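Local coordinates for protein mRNA export factor MEX67 (Candida albicans, PDB 1Q40) that probably serves as an mRNA export factor carrying messenger RNA out of the nucleus, through an NTF2-like middle domain that pairs with a second protein, at residues T18-N23 and M197-D202; K26-D29 and E34-I37; I37-E42 and F183-V188; F45-D50 and Q105-T110; M123-F128 and I134-H139. All blocks are in the same frame, centred on the assembly; numbering follows the deposited sequence.

Interaction 1 of 5, residues T18-N23 and M197-D202; sequences TNFIAN and MIVASD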
# COMPACT_ATOMS: atom_id res chain seq x y z
N THR B 18 4.27 1.14 18.44
CA THR B 18 3.51 0.02 18.99
C THR B 18 2.45 0.52 19.97
O THR B 18 1.34 -0.02 20.01
CB THR B 18 4.45 -0.98 19.68
OG1 THR B 18 5.29 -1.61 18.71
CG2 THR B 18 3.67 -2.15 20.31
N ASN B 19 2.79 1.54 20.75
CA ASN B 19 1.84 2.15 21.68
C ASN B 19 0.78 2.96 20.94
O ASN B 19 -0.40 2.88 21.28
CB ASN B 19 2.57 3.06 22.68
CG ASN B 19 3.45 2.28 23.65
OD1 ASN B 19 3.60 1.06 23.54
ND2 ASN B 19 4.04 2.99 24.60
N PHE B 20 1.20 3.74 19.95
CA PHE B 20 0.27 4.54 19.16
C PHE B 20 -0.80 3.63 18.56
O PHE B 20 -1.98 3.90 18.70
CB PHE B 20 0.99 5.30 18.04
CG PHE B 20 0.07 6.03 17.10
CD1 PHE B 20 -0.39 7.30 17.39
CD2 PHE B 20 -0.34 5.43 15.91
CE1 PHE B 20 -1.25 7.97 16.53
CE2 PHE B 20 -1.21 6.09 15.05
CZ PHE B 20 -1.66 7.37 15.35
N ILE B 21 -0.36 2.55 17.91
CA ILE B 21 -1.25 1.61 17.23
C ILE B 21 -2.17 0.87 18.21
O ILE B 21 -3.34 0.63 17.90
CB ILE B 21 -0.41 0.60 16.39
CG1 ILE B 21 0.22 1.29 15.16
CG2 ILE B 21 -1.25 -0.61 15.95
CD1 ILE B 21 -0.78 1.74 14.07
N ALA B 22 -1.64 0.52 19.38
CA ALA B 22 -2.40 -0.19 20.42
C ALA B 22 -3.56 0.66 20.95
O ALA B 22 -4.68 0.18 21.06
CB ALA B 22 -1.47 -0.60 21.56
N ASN B 23 -3.27 1.92 21.27
CA ASN B 23 -4.30 2.85 21.72
C ASN B 23 -5.26 3.23 20.60
O ASN B 23 -6.46 3.35 20.84
CB ASN B 23 -3.67 4.12 22.30
CG ASN B 23 -4.72 5.15 22.73
OD1 ASN B 23 -4.73 6.28 22.23
ND2 ASN B 23 -5.61 4.75 23.63
N MSE B 197 0.92 14.35 19.71
CA MSE B 197 1.03 13.63 18.44
C MSE B 197 -0.12 14.05 17.52
O MSE B 197 -1.28 14.05 17.94
CB MSE B 197 1.01 12.10 18.65
CG MSE B 197 2.35 11.53 19.11
SE MSE B 197 2.37 9.58 19.25
CE MSE B 197 1.24 9.35 20.81
N ILE B 198 0.21 14.42 16.29
CA ILE B 198 -0.77 14.82 15.29
C ILE B 198 -0.65 13.91 14.06
O ILE B 198 0.43 13.79 13.48
CB ILE B 198 -0.54 16.29 14.88
CG1 ILE B 198 -0.76 17.23 16.08
CG2 ILE B 198 -1.43 16.69 13.70
CD1 ILE B 198 -2.14 17.14 16.72
N VAL B 199 -1.74 13.26 13.68
CA VAL B 199 -1.81 12.52 12.42
C VAL B 199 -2.02 13.52 11.28
O VAL B 199 -3.09 14.12 11.14
CB VAL B 199 -2.95 11.46 12.43
CG1 VAL B 199 -3.00 10.70 11.11
CG2 VAL B 199 -2.77 10.49 13.60
N ALA B 200 -0.96 13.71 10.49
CA ALA B 200 -0.99 14.58 9.32
C ALA B 200 -1.72 13.95 8.14
O ALA B 200 -2.39 14.64 7.39
CB ALA B 200 0.43 14.94 8.91
N SER B 201 -1.52 12.64 7.98
CA SER B 201 -2.05 11.87 6.85
C SER B 201 -2.41 10.47 7.32
O SER B 201 -1.71 9.89 8.15
CB SER B 201 -1.02 11.79 5.71
OG SER B 201 -1.43 10.85 4.71
N ASP B 202 -3.49 9.93 6.78
CA ASP B 202 -4.06 8.66 7.21
C ASP B 202 -4.76 8.04 6.00
O ASP B 202 -5.75 8.59 5.53
CB ASP B 202 -5.04 8.95 8.33
CG ASP B 202 -5.63 7.72 8.97
OD1 ASP B 202 -5.47 6.59 8.46
OD2 ASP B 202 -6.30 7.80 10.03
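Val199, which meets Phe20 through its side chain, is held at its backbone by a hydrogen bond from Val199 N to Leu38 O, while its carbonyl oxygen takes another from Ser43 OG. These bonds fix the start of the strand that receives the aromatic ring; between 18-23 and 197-202 themselves the contact is apolar and buries 140 Å². Phe20 holds CG opposite its own backbone N (chi1 174°), which sends the ring out from the helix, and its far atom CZ arrives 3.7 Å from Val199 CG2. The methyl lies at the ring edge, close to the ring plane, and the two side chains run at roughly a right angle to each other. Both belong to the NTF2-like fold of this domain, in which the N-terminal helix, here 14-29, packs across a strongly curved beta-sheet; Phe20 is one of the residues through which the helix reaches strand 198-208. Nearer the root of the ring, the selenium of Met197, a selenomethionine, approaches CD1 of Phe20 to 4.0 Å. This is a Met-aromatic contact of oblique geometry, with SE 5.2 Å from the ring centroid and 65° off the ring normal. A bend at the last torsion of Met197 (chi3 -71°) keeps its terminal methyl beside the ring, Met197 CE 4.3 Å from Phe20 CD1, as the two chains pass in opposite directions. Phe187 adds an edge-to-face stack to the Phe20 ring, and Leu38 and Ile136 also touch it, whereas Met197 remains partly exposed and leans on Leu16.

Interaction 2 of 5, residues K26-D29 and E34-I37; sequences KLWD and ELMI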
# COMPACT_ATOMS: atom_id res chain seq x y z
N LYS B 26 -7.72 0.29 19.97
CA LYS B 26 -8.66 0.21 21.08
C LYS B 26 -9.84 1.14 20.85
O LYS B 26 -10.99 0.71 20.91
CB LYS B 26 -7.97 0.54 22.41
CG LYS B 26 -8.79 0.14 23.64
CD LYS B 26 -8.04 0.45 24.95
CE LYS B 26 -8.28 1.89 25.43
NZ LYS B 26 -8.17 2.01 26.90
N LEU B 27 -9.55 2.41 20.55
CA LEU B 27 -10.59 3.43 20.34
C LEU B 27 -11.29 3.32 18.99
O LEU B 27 -12.48 3.65 18.86
CB LEU B 27 -9.99 4.84 20.51
CG LEU B 27 -9.39 5.13 21.89
CD1 LEU B 27 -8.96 6.58 22.02
CD2 LEU B 27 -10.35 4.76 23.00
N TRP B 28 -10.57 2.82 17.98
CA TRP B 28 -11.16 2.58 16.66
C TRP B 28 -12.27 1.53 16.75
O TRP B 28 -13.27 1.61 16.04
CB TRP B 28 -10.09 2.14 15.65
CG TRP B 28 -10.63 1.97 14.28
CD1 TRP B 28 -10.98 0.79 13.67
CD2 TRP B 28 -10.94 3.00 13.34
NE1 TRP B 28 -11.47 1.03 12.41
CE2 TRP B 28 -11.45 2.38 12.17
CE3 TRP B 28 -10.82 4.40 13.36
CZ2 TRP B 28 -11.84 3.10 11.05
CZ3 TRP B 28 -11.21 5.11 12.24
CH2 TRP B 28 -11.72 4.47 11.11
N ASP B 29 -12.08 0.54 17.62
CA ASP B 29 -13.10 -0.47 17.87
C ASP B 29 -14.15 0.00 18.88
O ASP B 29 -15.26 -0.50 18.88
CB ASP B 29 -12.46 -1.76 18.39
CG ASP B 29 -11.54 -2.44 17.38
OD1 ASP B 29 -11.60 -2.17 16.15
OD2 ASP B 29 -10.71 -3.29 17.76
N GLU B 34 -13.17 9.69 20.24
CA GLU B 34 -12.03 9.90 21.14
C GLU B 34 -10.68 10.02 20.41
O GLU B 34 -9.70 10.48 20.99
CB GLU B 34 -11.96 8.77 22.16
CG GLU B 34 -13.14 8.73 23.12
CD GLU B 34 -12.85 7.99 24.42
OE1 GLU B 34 -13.46 6.91 24.64
OE2 GLU B 34 -12.02 8.48 25.22
N LEU B 35 -10.65 9.60 19.14
CA LEU B 35 -9.46 9.71 18.30
C LEU B 35 -9.27 11.09 17.69
O LEU B 35 -8.18 11.40 17.22
CB LEU B 35 -9.52 8.68 17.17
CG LEU B 35 -9.49 7.22 17.60
CD1 LEU B 35 -10.00 6.32 16.47
CD2 LEU B 35 -8.09 6.82 18.04
N MSE B 36 -10.31 11.92 17.69
CA MSE B 36 -10.31 13.15 16.90
C MSE B 36 -9.35 14.24 17.37
O MSE B 36 -9.03 15.14 16.61
CB MSE B 36 -11.73 13.72 16.76
CG MSE B 36 -12.71 12.74 16.11
SE MSE B 36 -11.96 11.79 14.54
CE MSE B 36 -11.29 13.33 13.57
N ILE B 37 -8.88 14.14 18.61
CA ILE B 37 -7.80 15.00 19.10
C ILE B 37 -6.50 14.85 18.28
O ILE B 37 -5.73 15.80 18.15
CB ILE B 37 -7.56 14.74 20.62
CG1 ILE B 37 -6.67 15.84 21.24
CG2 ILE B 37 -6.94 13.37 20.86
CD1 ILE B 37 -7.36 17.20 21.38
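Leu27 overlaps both Glu34 and Leu35, using different parts of its side chain for each. Its CB sits 3.7 Å from Leu35 CD2, and its methyl CD1 lies the same 3.7 Å from Glu34 CB, so the glutamate contributes chiefly the aliphatic base of its chain. The Leu27 and Glu34 side chains run at about a right angle; Glu34 is extended beyond CG, and its OE1 comes no closer than 4.1 Å, to Leu27 CD2. Leu35 works as a fork. With CG beside its backbone N (chi1 -65°), the branch reaches back at the helix, where CD2 takes Leu27 and CD1 takes Trp28. The second of these meetings is at the edge of the indole: Leu35 CD1 lies in the ring plane, 3.7 Å from Trp28 CE3. Although the CB of Trp28 points away from 34-37, the six-membered ring comes round to meet Leu35 CD1, which also lies 3.9 Å from Trp28 N. Across the segments there is no hydrogen bond, and the 219 Å² buried is apolar packing, with the exposed Glu34 at its border. The contact folds a 3-10 turn back on the C-terminal end of helix 14-29. Beyond it, Trp28 stacks edge-to-face on Phe104 and carries a cation-pi contact from Arg32, Met36 packs on helix 96-105, and Asp29 bonds Thr110 at strand 109-111.

Interaction 3 of 5, residues I37-E42 and F183-V188; sequences ILYQNE and FDRTFV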
# COMPACT_ATOMS: atom_id res chain seq x y z
N ILE B 37 -8.88 14.14 18.61
CA ILE B 37 -7.80 15.00 19.10
C ILE B 37 -6.50 14.85 18.28
O ILE B 37 -5.73 15.80 18.15
CB ILE B 37 -7.56 14.74 20.62
CG1 ILE B 37 -6.67 15.84 21.24
CG2 ILE B 37 -6.94 13.37 20.86
CD1 ILE B 37 -7.36 17.20 21.38
N LEU B 38 -6.27 13.66 17.72
CA LEU B 38 -5.09 13.41 16.89
C LEU B 38 -5.08 14.19 15.57
O LEU B 38 -4.04 14.36 14.96
CB LEU B 38 -4.96 11.92 16.56
CG LEU B 38 -4.77 10.95 17.72
CD1 LEU B 38 -4.92 9.52 17.23
CD2 LEU B 38 -3.41 11.16 18.38
N TYR B 39 -6.23 14.66 15.14
CA TYR B 39 -6.34 15.29 13.83
C TYR B 39 -6.53 16.80 13.99
O TYR B 39 -7.19 17.25 14.93
CB TYR B 39 -7.49 14.65 13.05
CG TYR B 39 -7.29 13.17 12.81
CD1 TYR B 39 -6.71 12.70 11.62
CD2 TYR B 39 -7.67 12.23 13.76
CE1 TYR B 39 -6.52 11.34 11.39
CE2 TYR B 39 -7.48 10.87 13.54
CZ TYR B 39 -6.91 10.43 12.35
OH TYR B 39 -6.73 9.09 12.13
N GLN B 40 -5.94 17.56 13.07
CA GLN B 40 -6.05 19.02 13.06
C GLN B 40 -6.64 19.49 11.73
O GLN B 40 -7.07 18.68 10.92
CB GLN B 40 -4.67 19.63 13.29
CG GLN B 40 -3.99 19.18 14.57
CD GLN B 40 -4.59 19.81 15.82
OE1 GLN B 40 -5.76 19.55 16.15
NE2 GLN B 40 -3.80 20.62 16.52
N ASN B 41 -6.68 20.81 11.52
CA ASN B 41 -7.33 21.41 10.34
C ASN B 41 -6.77 20.95 9.00
O ASN B 41 -7.53 20.72 8.06
CB ASN B 41 -7.27 22.95 10.40
CG ASN B 41 -8.23 23.53 11.40
OD1 ASN B 41 -9.20 22.90 11.78
ND2 ASN B 41 -7.96 24.76 11.84
N GLU B 42 -5.45 20.81 8.92
CA GLU B 42 -4.77 20.41 7.69
C GLU B 42 -4.64 18.88 7.51
O GLU B 42 -4.17 18.42 6.47
CB GLU B 42 -3.37 21.06 7.63
CG GLU B 42 -3.39 22.57 7.41
CD GLU B 42 -2.01 23.14 7.05
OE1 GLU B 42 -0.98 22.57 7.48
OE2 GLU B 42 -1.96 24.17 6.34
N PHE B 183 -6.66 -5.51 5.44
CA PHE B 183 -6.39 -4.09 5.27
C PHE B 183 -4.93 -3.72 5.49
O PHE B 183 -4.15 -4.48 6.09
CB PHE B 183 -7.23 -3.28 6.26
CG PHE B 183 -6.68 -3.28 7.66
CD1 PHE B 183 -5.82 -2.26 8.08
CD2 PHE B 183 -6.97 -4.32 8.53
CE1 PHE B 183 -5.26 -2.27 9.35
CE2 PHE B 183 -6.42 -4.34 9.83
CZ PHE B 183 -5.58 -3.31 10.24
N ASP B 184 -4.60 -2.53 5.01
CA ASP B 184 -3.35 -1.84 5.28
C ASP B 184 -3.67 -0.39 5.62
O ASP B 184 -4.53 0.21 4.98
CB ASP B 184 -2.44 -1.91 4.07
CG ASP B 184 -2.46 -3.28 3.40
OD1 ASP B 184 -1.62 -4.15 3.78
OD2 ASP B 184 -3.29 -3.57 2.49
N ARG B 185 -2.99 0.17 6.60
CA ARG B 185 -3.24 1.53 7.02
C ARG B 185 -1.93 2.26 7.31
O ARG B 185 -1.10 1.75 8.06
CB ARG B 185 -4.12 1.54 8.26
CG ARG B 185 -4.77 2.89 8.53
CD ARG B 185 -5.88 2.83 9.58
NE ARG B 185 -6.55 4.12 9.67
CZ ARG B 185 -7.70 4.35 10.30
NH1 ARG B 185 -8.20 5.57 10.32
NH2 ARG B 185 -8.34 3.37 10.91
N THR B 186 -1.77 3.44 6.73
CA THR B 186 -0.55 4.25 6.83
C THR B 186 -0.85 5.58 7.50
O THR B 186 -1.74 6.31 7.08
CB THR B 186 0.03 4.49 5.41
OG1 THR B 186 0.45 3.25 4.85
CG2 THR B 186 1.31 5.32 5.46
N PHE B 187 -0.09 5.88 8.55
CA PHE B 187 -0.16 7.14 9.28
C PHE B 187 1.16 7.91 9.08
O PHE B 187 2.23 7.32 9.17
CB PHE B 187 -0.33 6.88 10.78
CG PHE B 187 -1.55 6.07 11.15
CD1 PHE B 187 -2.74 6.69 11.48
CD2 PHE B 187 -1.48 4.68 11.23
CE1 PHE B 187 -3.86 5.96 11.86
CE2 PHE B 187 -2.59 3.93 11.61
CZ PHE B 187 -3.78 4.57 11.93
N VAL B 188 1.08 9.21 8.81
CA VAL B 188 2.23 10.10 9.02
C VAL B 188 1.94 10.84 10.32
O VAL B 188 0.97 11.58 10.40
CB VAL B 188 2.40 11.10 7.86
CG1 VAL B 188 3.58 12.03 8.13
CG2 VAL B 188 2.59 10.38 6.55
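Tyr39 points its phenol between Arg185 and Phe187, two residues that project from the same face of strand 181-190. The hydroxyl is the meeting point: Tyr39 OH stands 4.3 Å from Phe187 CE1, at the edge of that ring and near its plane, and 4.2 Å from Arg185 NH1, which it approaches obliquely to the guanidinium plane. Neither distance is a bond, and only 55 Å² is buried, so the polar logic lies in a third residue. Asp202 OD2 is hydrogen-bonded to Tyr39 OH and salt-bridged to Arg185 NH1, drawing both groups to one carboxylate oxygen; Tyr39 OH also bonds Tyr24 OH of the N-terminal helix. The adjacent positive charge would probably keep this buried carboxylate ionised. Arg185 gets there by stretching: chi1 -163°, chi2 167° and chi3 -174° keep the chain nearly straight, and its guanidinium makes a cation-pi contact with Trp28. In this NTF2-like domain the curved sheet carries the helices on one face and the partner protein on the other, and strand 181-190 reflects this division. Arg185 and Phe187 turn to the helices, with the Phe187 ring stacked edge-to-face on Tyr24. Thr186, between them, faces the opposite way, where its OG1 bonds both Thr137 OG1 and a polar side chain of the other protein. Tyr39 itself packs on Gln97 and Ile100, which brings helix 96-105 to the same buried cluster.

Interaction 4 of 5, residues F45-D50 and Q105-T110; sequences FSMQVD and QQLPKT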
# COMPACT_ATOMS: atom_id res chain seq x y z
N PHE B 45 -7.52 12.34 5.60
CA PHE B 45 -7.91 10.94 5.61
C PHE B 45 -8.63 10.57 4.33
O PHE B 45 -9.52 11.28 3.88
CB PHE B 45 -8.85 10.63 6.77
CG PHE B 45 -9.36 9.21 6.75
CD1 PHE B 45 -8.54 8.16 7.12
CD2 PHE B 45 -10.68 8.94 6.38
CE1 PHE B 45 -9.01 6.84 7.10
CE2 PHE B 45 -11.15 7.63 6.35
CZ PHE B 45 -10.32 6.58 6.71
N SER B 46 -8.27 9.42 3.76
CA SER B 46 -9.12 8.78 2.78
C SER B 46 -9.01 7.26 2.86
O SER B 46 -8.03 6.71 3.39
CB SER B 46 -8.84 9.30 1.36
OG SER B 46 -7.45 9.33 1.07
N MSE B 47 -10.05 6.60 2.37
CA MSE B 47 -10.15 5.15 2.35
C MSE B 47 -10.32 4.69 0.90
O MSE B 47 -11.06 5.31 0.12
CB MSE B 47 -11.32 4.68 3.22
CG MSE B 47 -11.54 3.17 3.25
SE MSE B 47 -12.71 2.56 1.79
CE MSE B 47 -14.20 3.71 2.06
N GLN B 48 -9.62 3.61 0.54
CA GLN B 48 -9.68 3.02 -0.81
C GLN B 48 -9.99 1.53 -0.73
O GLN B 48 -9.50 0.84 0.16
CB GLN B 48 -8.33 3.29 -1.55
CG GLN B 48 -7.06 2.76 -0.83
CD GLN B 48 -5.74 3.10 -1.55
OE1 GLN B 48 -5.60 2.86 -2.75
NE2 GLN B 48 -4.78 3.63 -0.80
N VAL B 49 -10.82 1.03 -1.64
CA VAL B 49 -11.13 -0.39 -1.76
C VAL B 49 -10.35 -0.99 -2.94
O VAL B 49 -10.33 -0.41 -4.04
CB VAL B 49 -12.64 -0.64 -1.96
CG1 VAL B 49 -12.93 -2.11 -2.26
CG2 VAL B 49 -13.42 -0.18 -0.75
N ASP B 50 -9.71 -2.12 -2.69
CA ASP B 50 -9.07 -2.94 -3.74
C ASP B 50 -9.75 -4.32 -3.80
O ASP B 50 -9.33 -5.26 -3.15
CB ASP B 50 -7.58 -3.11 -3.44
CG ASP B 50 -6.84 -3.89 -4.53
OD1 ASP B 50 -7.47 -4.32 -5.53
OD2 ASP B 50 -5.60 -4.11 -4.45
N GLN B 105 -17.48 7.64 10.82
CA GLN B 105 -18.83 7.18 11.17
C GLN B 105 -19.46 6.29 10.11
O GLN B 105 -20.38 5.54 10.41
CB GLN B 105 -19.77 8.37 11.40
CG GLN B 105 -19.46 9.22 12.60
CD GLN B 105 -20.46 10.34 12.78
OE1 GLN B 105 -20.54 11.25 11.95
NE2 GLN B 105 -21.25 10.28 13.85
N GLN B 106 -18.98 6.39 8.87
CA GLN B 106 -19.51 5.62 7.74
C GLN B 106 -18.76 4.32 7.45
O GLN B 106 -19.06 3.62 6.48
CB GLN B 106 -19.51 6.49 6.48
CG GLN B 106 -20.39 7.72 6.58
CD GLN B 106 -20.20 8.64 5.39
OE1 GLN B 106 -20.57 8.29 4.27
NE2 GLN B 106 -19.60 9.78 5.61
N LEU B 107 -17.78 3.99 8.28
CA LEU B 107 -17.07 2.72 8.17
C LEU B 107 -17.69 1.73 9.19
O LEU B 107 -17.98 2.11 10.33
CB LEU B 107 -15.58 2.92 8.42
CG LEU B 107 -14.84 3.71 7.32
CD1 LEU B 107 -13.47 4.16 7.78
CD2 LEU B 107 -14.71 2.89 6.06
N PRO B 108 -17.93 0.49 8.78
CA PRO B 108 -18.45 -0.52 9.71
C PRO B 108 -17.63 -0.59 11.02
O PRO B 108 -16.41 -0.37 11.03
CB PRO B 108 -18.36 -1.81 8.91
CG PRO B 108 -18.51 -1.37 7.47
CD PRO B 108 -17.79 -0.05 7.41
N LYS B 109 -18.33 -0.87 12.11
CA LYS B 109 -17.72 -1.03 13.42
C LYS B 109 -16.95 -2.34 13.46
O LYS B 109 -17.39 -3.32 12.88
CB LYS B 109 -18.80 -0.97 14.51
CG LYS B 109 -19.61 0.35 14.44
CD LYS B 109 -20.52 0.56 15.63
CE LYS B 109 -21.22 1.90 15.52
NZ LYS B 109 -22.35 2.00 16.45
N THR B 110 -15.82 -2.33 14.16
CA THR B 110 -14.82 -3.39 14.04
C THR B 110 -14.33 -3.94 15.37
O THR B 110 -14.51 -3.34 16.43
CB THR B 110 -13.58 -2.83 13.31
OG1 THR B 110 -13.16 -1.60 13.93
CG2 THR B 110 -13.91 -2.46 11.85
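Leu107 fills the close-packed part of this contact, presenting one methyl to each of two residues on strand 44-49. Its CD1 lies 4.1 Å from Phe45 CZ, approaching that ring obliquely, and its CD2 lies 4.1 Å from the terminal CE of Met47, a selenomethionine. Phe45 and Met47 are two apart on the strand and therefore face the same way; Met47, bent at chi2 (-87°) and chi3 (-53°), curls its end round to slide past Leu107 in the opposite sense. Leu204 and Trp28 touch Leu107 as well. The rest is loose: the nearest CA atoms, of Met47 and Leu107, are still 9.4 Å apart, so no backbone pairing joins the segments, and 107 Å² is all that they bury. On the outer side Gln106 is partly exposed and Lys109 exposed, while Arg32 ties down the loop through the carbonyls of Leu107 and Pro108. Ser46 and Gln48, on the reverse of the strand, bond the other protein. Since the link across is wholly apolar, it imposes no directional bond and depends on shape and on the exclusion of water, methyls lying against ring and selenomethionine in the interior of the NTF2-like domain.

Interaction 5 of 5, residues M123-F128 and I134-H139; sequences MEVYKF and IMITLH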
# COMPACT_ATOMS: atom_id res chain seq x y z
N MSE B 123 3.90 -4.71 10.72
CA MSE B 123 4.07 -3.26 10.82
C MSE B 123 5.47 -2.84 10.40
O MSE B 123 6.43 -3.53 10.72
CB MSE B 123 3.81 -2.84 12.26
CG MSE B 123 3.65 -1.33 12.50
SE MSE B 123 3.43 -0.88 14.42
CE MSE B 123 2.61 -2.47 15.04
N GLU B 124 5.57 -1.73 9.68
CA GLU B 124 6.84 -1.03 9.44
C GLU B 124 6.76 0.36 10.05
O GLU B 124 5.71 1.00 10.01
CB GLU B 124 7.12 -0.91 7.95
CG GLU B 124 7.12 -2.22 7.19
CD GLU B 124 5.74 -2.66 6.73
OE1 GLU B 124 5.31 -3.75 7.14
OE2 GLU B 124 5.07 -1.93 5.96
N VAL B 125 7.86 0.83 10.63
CA VAL B 125 7.95 2.19 11.16
C VAL B 125 9.33 2.79 10.82
O VAL B 125 10.36 2.16 11.06
CB VAL B 125 7.64 2.25 12.69
CG1 VAL B 125 8.41 1.19 13.45
CG2 VAL B 125 7.94 3.63 13.27
N TYR B 126 9.31 3.99 10.25
CA TYR B 126 10.53 4.64 9.79
C TYR B 126 10.33 6.16 9.72
O TYR B 126 9.23 6.66 9.88
CB TYR B 126 10.95 4.08 8.43
CG TYR B 126 9.84 4.03 7.38
CD1 TYR B 126 9.80 4.97 6.35
CD2 TYR B 126 8.85 3.04 7.40
CE1 TYR B 126 8.79 4.94 5.38
CE2 TYR B 126 7.83 3.00 6.43
CZ TYR B 126 7.82 3.96 5.42
OH TYR B 126 6.85 3.94 4.45
N LYS B 127 11.41 6.89 9.47
CA LYS B 127 11.38 8.35 9.44
C LYS B 127 10.70 8.90 8.17
O LYS B 127 10.93 8.41 7.07
CB LYS B 127 12.80 8.93 9.53
CG LYS B 127 13.40 8.94 10.93
CD LYS B 127 14.76 9.66 10.94
CE LYS B 127 15.48 9.51 12.27
NZ LYS B 127 16.61 10.48 12.41
N PHE B 128 9.88 9.93 8.36
CA PHE B 128 9.42 10.80 7.29
C PHE B 128 10.54 11.83 7.01
O PHE B 128 11.20 12.27 7.95
CB PHE B 128 8.13 11.51 7.75
CG PHE B 128 7.34 12.14 6.65
CD1 PHE B 128 6.70 11.35 5.70
CD2 PHE B 128 7.23 13.51 6.55
CE1 PHE B 128 5.97 11.93 4.68
CE2 PHE B 128 6.50 14.10 5.53
CZ PHE B 128 5.87 13.30 4.59
N ILE B 134 7.25 10.51 11.69
CA ILE B 134 7.47 9.09 11.43
C ILE B 134 6.31 8.52 10.62
O ILE B 134 5.19 9.02 10.70
CB ILE B 134 7.70 8.29 12.75
CG1 ILE B 134 6.46 8.28 13.64
CG2 ILE B 134 8.89 8.87 13.54
CD1 ILE B 134 6.48 7.17 14.65
N MSE B 135 6.61 7.50 9.83
CA MSE B 135 5.63 6.76 9.05
C MSE B 135 5.35 5.46 9.78
O MSE B 135 6.28 4.76 10.14
CB MSE B 135 6.21 6.39 7.69
CG MSE B 135 6.59 7.55 6.82
SE MSE B 135 5.27 7.81 5.42
CE MSE B 135 5.76 6.56 4.18
N ILE B 136 4.07 5.16 9.99
CA ILE B 136 3.65 3.89 10.55
C ILE B 136 2.67 3.22 9.59
O ILE B 136 1.62 3.78 9.30
CB ILE B 136 2.97 4.08 11.92
CG1 ILE B 136 3.87 4.88 12.88
CG2 ILE B 136 2.62 2.72 12.52
CD1 ILE B 136 3.14 5.43 14.09
N THR B 137 3.01 2.02 9.12
CA THR B 137 2.12 1.23 8.28
C THR B 137 1.79 -0.11 8.94
O THR B 137 2.68 -0.87 9.32
CB THR B 137 2.74 1.02 6.90
OG1 THR B 137 2.79 2.29 6.23
CG2 THR B 137 1.85 0.20 5.99
N LEU B 138 0.49 -0.38 9.08
CA LEU B 138 -0.01 -1.59 9.71
C LEU B 138 -0.75 -2.42 8.67
O LEU B 138 -1.48 -1.88 7.84
CB LEU B 138 -0.96 -1.22 10.85
CG LEU B 138 -1.62 -2.38 11.61
CD1 LEU B 138 -0.59 -3.13 12.41
CD2 LEU B 138 -2.77 -1.89 12.50
N HIS B 139 -0.54 -3.74 8.71
CA HIS B 139 -1.19 -4.70 7.82
C HIS B 139 -1.86 -5.77 8.66
O HIS B 139 -1.29 -6.23 9.64
CB HIS B 139 -0.19 -5.38 6.89
CG HIS B 139 0.77 -4.44 6.22
ND1 HIS B 139 0.48 -3.82 5.02
CD2 HIS B 139 2.02 -4.06 6.55
CE1 HIS B 139 1.51 -3.06 4.67
NE2 HIS B 139 2.45 -3.19 5.59
O HOH W 1 4.86 2.67 4.95
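Met135, a selenomethionine, lies under the ring of Tyr126 and fills the hollow between it and Phe128. Its CB sits 3.8 Å from the Tyr126 centroid and 15° off the ring normal, a CH-pi contact over the face. The ring is laid back over the opposite strand because Tyr126 CG stands between its backbone N and carbonyl carbon (chi1 50°). The selenium then presses on the rim of Phe128, SE being 3.8 Å from CD1 and 78° off that ring's normal: a Met-aromatic contact at the edge. These bumps sit on a beta-hairpin of antiparallel strands, 122-127 and 134-146. Tyr126 and Met135 form one hydrogen-bonded pair, with Met135 N 2.8 Å from Tyr126 O; Glu124 and Thr137 form another. On the reverse face Met123 lies alongside Ile136, its SE 4.2 Å from CG2, and Val125 CG2 nestles 4.1 Å from Ile134 CD1, a surface on which helix 14-29 packs through Ala17 and Ile21. The Tyr126 and Met135 side meets apolar side chains of the other protein. Farther along, His139 NE2 donates to Glu124 OE2 at the imidazole edge, the planes nearly coplanar though OE2 is less surely placed, and His139 ND1 bonds Asp184 OD1.

Read from the N terminus, interaction 1 opens on helix 14-29 and closes only at strand 198-208, so the other four all nest within it. Interaction 2 follows at the end of the same helix and closes a short loop at Ile37, the residue on which interaction 3 begins. That contact closes at strand 181-190 and encloses interactions 4 and 5, which stand in series, their nearest atoms about 10 Å apart; no pair crosses. Strand 181-190 lies between strands 134-146 and 198-208, so backbone bonding in one curved sheet joins interactions 1, 3 and 5. Strand 44-49 brings in interaction 4 beside strand 198-208, and Trp28 joins interaction 2 to interactions 3 and 4.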